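Local structure of malate dehydrogenase (Porphyromonas gingivalis, 3FI9) at residues Thr136-Gly141 against Gly321-Ile326; Ile273-Glu278 against Ser308-Leu313. The protein probably catalyses the NAD-dependent interconversion of malate and oxaloacetate, as in other members of the lactate and malate dehydrogenase superfamily. All coordinates share one frame; numbering follows the deposited sequence.

Contact 1 of 2, residues Thr136-Gly141 against Gly321-Ile326; sequences TLIYSG and GIIPAI
Tyr139 and Ile138, in the last turn of helix 129-140, make a mixed polar and apolar, partly buried contact with the loop that follows helix 297-319. It lies toward the outside of the chain. Tyr139 OH donates to the backbone carbonyl Ile322 O at 2.4 Å. That is very short for such a bond, so its exact length is doubtful. The carbonyl oxygen sits at the edge of the phenol ring, near its plane. The CB of Tyr139 does not point straight at the loop; chi1 of -79° helps bring the hydroxyl there. Ile322 CG2 lies 4.2 Å from Tyr139 CE1. Ile138 supplies the apolar patch with two branches. Its CG2 reaches Pro324, 3.9 Å from Pro324 CD. Its CD1 lies 4.0 Å from Ile323 CG2, with the two side chains nearly perpendicular. Trp329 touches both Ile138 and Ile323, and its NE1 donates to Pro324 O. Ile322 also packs on Ala102 and Glu103 of helix 94-115. Gly321, with positive phi, ends helix 297-319 in a Schellman motif. The arrangement sets the C-terminal tail on a helix of the Rossmann-type NAD-binding domain.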
loop_
_atom_site.group_PDB
_atom_site.type_symbol
_atom_site.label_atom_id
_atom_site.label_comp_id
_atom_site.label_asym_id
_atom_site.label_seq_id
_atom_site.Cartn_x
_atom_site.Cartn_y
_atom_site.Cartn_z
ATOM N N THR A 136 -5.459 16.189 21.537
ATOM C CA THR A 136 -6.357 16.477 20.412
ATOM C C THR A 136 -7.816 16.479 20.809
ATOM O O THR A 136 -8.559 17.377 20.401
ATOM C CB THR A 136 -6.130 15.531 19.202
ATOM O OG1 THR A 136 -4.842 15.761 18.666
ATOM C CG2 THR A 136 -7.141 15.808 18.095
ATOM N N LEU A 137 -8.268 15.444 21.542
ATOM C CA LEU A 137 -9.640 15.389 22.028
ATOM C C LEU A 137 -10.033 16.669 22.781
ATOM O O LEU A 137 -11.073 17.283 22.514
ATOM C CB LEU A 137 -9.819 14.165 22.962
ATOM C CG LEU A 137 -11.192 13.929 23.571
ATOM C CD1 LEU A 137 -12.314 14.007 22.517
ATOM C CD2 LEU A 137 -11.263 12.637 24.450
ATOM N N ILE A 138 -9.192 17.065 23.728
ATOM C CA ILE A 138 -9.483 18.218 24.574
ATOM C C ILE A 138 -9.614 19.533 23.780
ATOM O O ILE A 138 -10.647 20.229 23.873
ATOM C CB ILE A 138 -8.433 18.350 25.667
ATOM C CG1 ILE A 138 -8.590 17.184 26.651
ATOM C CG2 ILE A 138 -8.600 19.693 26.373
ATOM C CD1 ILE A 138 -7.420 17.081 27.629
ATOM N N TYR A 139 -8.634 19.815 22.929
ATOM C CA TYR A 139 -8.683 21.023 22.111
ATOM C C TYR A 139 -9.699 21.003 20.948
ATOM O O TYR A 139 -10.112 22.068 20.457
ATOM C CB TYR A 139 -7.318 21.328 21.577
ATOM C CG TYR A 139 -6.410 21.996 22.582
ATOM C CD1 TYR A 139 -5.606 21.239 23.429
ATOM C CD2 TYR A 139 -6.343 23.377 22.672
ATOM C CE1 TYR A 139 -4.753 21.835 24.346
ATOM C CE2 TYR A 139 -5.504 23.991 23.600
ATOM C CZ TYR A 139 -4.710 23.215 24.438
ATOM O OH TYR A 139 -3.838 23.792 25.370
ATOM N N SER A 140 -10.101 19.814 20.501
ATOM C CA SER A 140 -10.958 19.710 19.321
ATOM C C SER A 140 -12.409 20.054 19.654
ATOM O O SER A 140 -13.205 20.347 18.756
ATOM C CB SER A 140 -10.943 18.272 18.788
ATOM O OG SER A 140 -11.708 17.396 19.649
ATOM N N GLY A 141 -12.777 19.934 20.928
ATOM C CA GLY A 141 -14.178 20.128 21.355
ATOM C C GLY A 141 -15.090 18.955 21.053
ATOM O O GLY A 141 -16.308 19.041 21.283
ATOM N N GLY A 321 1.336 23.409 30.969
ATOM C CA GLY A 321 0.195 24.297 30.631
ATOM C C GLY A 321 -0.571 24.008 29.324
ATOM O O GLY A 321 -1.365 24.849 28.850
ATOM N N ILE A 322 -0.363 22.824 28.744
ATOM C CA ILE A 322 -0.938 22.511 27.442
ATOM C C ILE A 322 -2.289 21.811 27.627
ATOM O O ILE A 322 -3.317 22.155 27.013
ATOM C CB ILE A 322 -0.010 21.567 26.639
ATOM C CG1 ILE A 322 1.235 22.312 26.148
ATOM C CG2 ILE A 322 -0.831 20.941 25.436
ATOM C CD1 ILE A 322 2.361 21.395 25.577
ATOM N N ILE A 323 -2.273 20.825 28.516
ATOM C CA ILE A 323 -3.492 20.182 28.953
ATOM C C ILE A 323 -3.976 20.995 30.177
ATOM O O ILE A 323 -3.186 21.294 31.080
ATOM C CB ILE A 323 -3.170 18.713 29.330
ATOM C CG1 ILE A 323 -2.673 17.927 28.101
ATOM C CG2 ILE A 323 -4.362 18.008 29.978
ATOM C CD1 ILE A 323 -2.381 16.418 28.411
ATOM N N PRO A 324 -5.262 21.367 30.214
ATOM C CA PRO A 324 -5.750 22.124 31.373
ATOM C C PRO A 324 -5.779 21.268 32.629
ATOM O O PRO A 324 -5.753 20.029 32.531
ATOM C CB PRO A 324 -7.190 22.484 30.988
ATOM C CG PRO A 324 -7.326 22.135 29.528
ATOM C CD PRO A 324 -6.351 21.014 29.289
ATOM N N ALA A 325 -5.801 21.922 33.794
ATOM C CA ALA A 325 -6.055 21.229 35.066
ATOM C C ALA A 325 -7.197 20.255 34.932
ATOM O O ALA A 325 -8.251 20.560 34.353
ATOM C CB ALA A 325 -6.381 22.236 36.185
ATOM N N ILE A 326 -7.038 19.076 35.503
ATOM C CA ILE A 326 -8.109 18.097 35.345
ATOM C C ILE A 326 -9.434 18.684 35.849
ATOM O O ILE A 326 -10.480 18.502 35.233
ATOM C CB ILE A 326 -7.749 16.778 36.041
ATOM C CG1 ILE A 326 -6.807 15.979 35.139
ATOM C CG2 ILE A 326 -8.983 15.977 36.377
ATOM C CD1 ILE A 326 -6.086 14.879 35.893
#

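Contact 2 of 2, residues Ile273-Glu278 against Ser308-Leu313; sequences IMMAME and SHLAKL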
loop_
_atom_site.group_PDB
_atom_site.type_symbol
_atom_site.label_atom_id
_atom_site.label_comp_id
_atom_site.label_asym_id
_atom_site.label_seq_id
_atom_site.Cartn_x
_atom_site.Cartn_y
_atom_site.Cartn_z
ATOM N N ILE A 273 -7.899 9.660 31.319
ATOM C CA ILE A 273 -6.740 9.149 30.598
ATOM C C ILE A 273 -7.129 8.646 29.234
ATOM O O ILE A 273 -8.329 8.439 28.961
ATOM C CB ILE A 273 -6.076 7.980 31.422
ATOM C CG1 ILE A 273 -4.635 7.762 30.996
ATOM C CG2 ILE A 273 -6.930 6.688 31.337
ATOM C CD1 ILE A 273 -3.699 8.901 31.496
ATOM N N MET A 274 -6.147 8.444 28.357
ATOM C CA MET A 274 -6.419 7.685 27.093
ATOM C C MET A 274 -5.558 6.425 27.164
ATOM O O MET A 274 -4.344 6.538 27.394
ATOM C CB MET A 274 -5.928 8.448 25.867
ATOM C CG MET A 274 -6.450 9.853 25.703
ATOM S SD MET A 274 -8.011 9.821 24.750
ATOM C CE MET A 274 -7.346 9.087 23.235
ATOM N N MET A 275 -6.174 5.262 26.939
ATOM C CA MET A 275 -5.500 3.961 27.030
ATOM C C MET A 275 -5.987 3.068 25.900
ATOM O O MET A 275 -7.122 3.218 25.483
ATOM C CB MET A 275 -5.901 3.233 28.339
ATOM C CG MET A 275 -5.076 3.627 29.522
ATOM S SD MET A 275 -5.318 2.508 30.901
ATOM C CE MET A 275 -7.049 2.594 31.080
ATOM N N ALA A 276 -5.150 2.107 25.474
ATOM C CA ALA A 276 -5.573 0.987 24.628
ATOM C C ALA A 276 -6.554 0.145 25.435
ATOM O O ALA A 276 -6.253 -0.230 26.579
ATOM C CB ALA A 276 -4.347 0.106 24.197
ATOM N N MET A 277 -7.724 -0.100 24.855
ATOM C CA MET A 277 -8.833 -0.727 25.547
ATOM C C MET A 277 -9.511 -1.750 24.650
ATOM O O MET A 277 -9.227 -1.828 23.459
ATOM C CB MET A 277 -9.849 0.340 25.988
ATOM C CG MET A 277 -9.418 1.177 27.201
ATOM S SD MET A 277 -9.823 0.338 28.814
ATOM C CE MET A 277 -8.561 -0.877 28.877
ATOM N N GLU A 278 -10.430 -2.519 25.213
ATOM C CA GLU A 278 -11.268 -3.404 24.389
ATOM C C GLU A 278 -12.408 -2.608 23.792
ATOM O O GLU A 278 -13.480 -2.455 24.397
ATOM C CB GLU A 278 -11.791 -4.589 25.194
ATOM C CG GLU A 278 -12.537 -5.641 24.371
ATOM C CD GLU A 278 -11.666 -6.321 23.323
ATOM O OE1 GLU A 278 -10.424 -6.336 23.452
ATOM O OE2 GLU A 278 -12.228 -6.874 22.361
ATOM N N SER A 308 -0.621 3.946 35.754
ATOM C CA SER A 308 0.166 4.875 36.588
ATOM C C SER A 308 1.265 5.606 35.820
ATOM O O SER A 308 1.561 6.791 36.086
ATOM C CB SER A 308 0.753 4.143 37.803
ATOM O OG SER A 308 -0.324 3.563 38.560
ATOM N N HIS A 309 1.903 4.914 34.885
ATOM C CA HIS A 309 2.915 5.572 34.067
ATOM C C HIS A 309 2.259 6.582 33.119
ATOM O O HIS A 309 2.803 7.680 32.878
ATOM C CB HIS A 309 3.690 4.535 33.263
ATOM C CG HIS A 309 4.816 5.106 32.474
ATOM N ND1 HIS A 309 4.624 5.805 31.301
ATOM C CD2 HIS A 309 6.158 5.074 32.682
ATOM C CE1 HIS A 309 5.797 6.185 30.820
ATOM N NE2 HIS A 309 6.744 5.750 31.634
ATOM N N LEU A 310 1.094 6.221 32.580
ATOM C CA LEU A 310 0.403 7.121 31.652
ATOM C C LEU A 310 -0.042 8.410 32.366
ATOM O O LEU A 310 0.061 9.512 31.808
ATOM C CB LEU A 310 -0.823 6.436 31.029
ATOM C CG LEU A 310 -0.460 5.249 30.113
ATOM C CD1 LEU A 310 -1.726 4.645 29.477
ATOM C CD2 LEU A 310 0.520 5.674 29.039
ATOM N N ALA A 311 -0.533 8.237 33.588
ATOM C CA ALA A 311 -1.009 9.326 34.430
ATOM C C ALA A 311 0.133 10.262 34.799
ATOM O O ALA A 311 -0.026 11.486 34.804
ATOM C CB ALA A 311 -1.689 8.755 35.693
ATOM N N LYS A 312 1.310 9.717 35.052
ATOM C CA LYS A 312 2.461 10.595 35.243
ATOM C C LYS A 312 2.816 11.442 34.023
ATOM O O LYS A 312 3.157 12.630 34.165
ATOM C CB LYS A 312 3.683 9.827 35.734
ATOM C CG LYS A 312 3.510 9.428 37.193
ATOM C CD LYS A 312 4.607 8.477 37.625
ATOM C CE LYS A 312 5.958 8.986 37.207
ATOM N NZ LYS A 312 7.007 8.372 38.084
ATOM N N LEU A 313 2.724 10.859 32.829
ATOM C CA LEU A 313 3.023 11.611 31.604
ATOM C C LEU A 313 1.946 12.688 31.355
ATOM O O LEU A 313 2.263 13.817 30.983
ATOM C CB LEU A 313 3.109 10.674 30.378
ATOM C CG LEU A 313 3.900 11.229 29.187
ATOM C CD1 LEU A 313 5.362 11.496 29.615
ATOM C CD2 LEU A 313 3.854 10.301 27.989
#
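Leu310 overlaps two side chains of the strand 273-277, Ile273 and Met275. This is a helix packed on a strand, both in the alpha/beta C-terminal domain of the lactate/malate dehydrogenase fold. The axes of the two short segments come within 9.0 Å of each other. Their directions differ by 140°, closer to antiparallel than to parallel. All five touching residues are buried. The side chains that meet are apolar, and they also touch backbone atoms.

Ile273 points at the helix. Its chi1 of -160° sets CG1 anti to the backbone N and close to Leu310, and CD1, carried on CG1, reaches the helix backbone. There Ile273 CD1 rests 3.8 Å from Leu310 CB and 3.9 Å from Ala311 N. The side chains of Ile273 and Leu310 cross at about a right angle. Tyr307, earlier in the same helix, also touches Ile273.

Within the sheet the strand is paired with strand 261-267, where Ile273 and Met275 bond through their backbones to Val265 and Cys263. Leu310 also touches Asp130 of helix 129-140. Its side chain is about 7 Å from that of His182, the predicted proton acceptor, so the packing lies close to the probable active site. Farther along the strand, Leu310 CD1 lies 3.8 Å from Met274 O and 3.5 Å from Met275 CG.

From the N terminus, the first contacting segment is on helix 129-140, after the earlier strands and helices of the NAD-binding domain. It is the earlier half of contact 1. The chain then runs through the C-terminal domain to strand 273-277, where contact 2 begins. Helix 297-319 follows and closes contact 2 after 29 intervening residues. The loop 321-326, just beyond that helix, closes contact 1 over 179 residues. The smaller loop therefore lies wholly within the larger one. Contact 2 ties a helix to a strand within one domain, while contact 1 ties the tail to the NAD-binding domain. Their centres are 15 Å apart, and their nearest atoms, about 4 Å apart, do not touch. Helix 297-319 connects them.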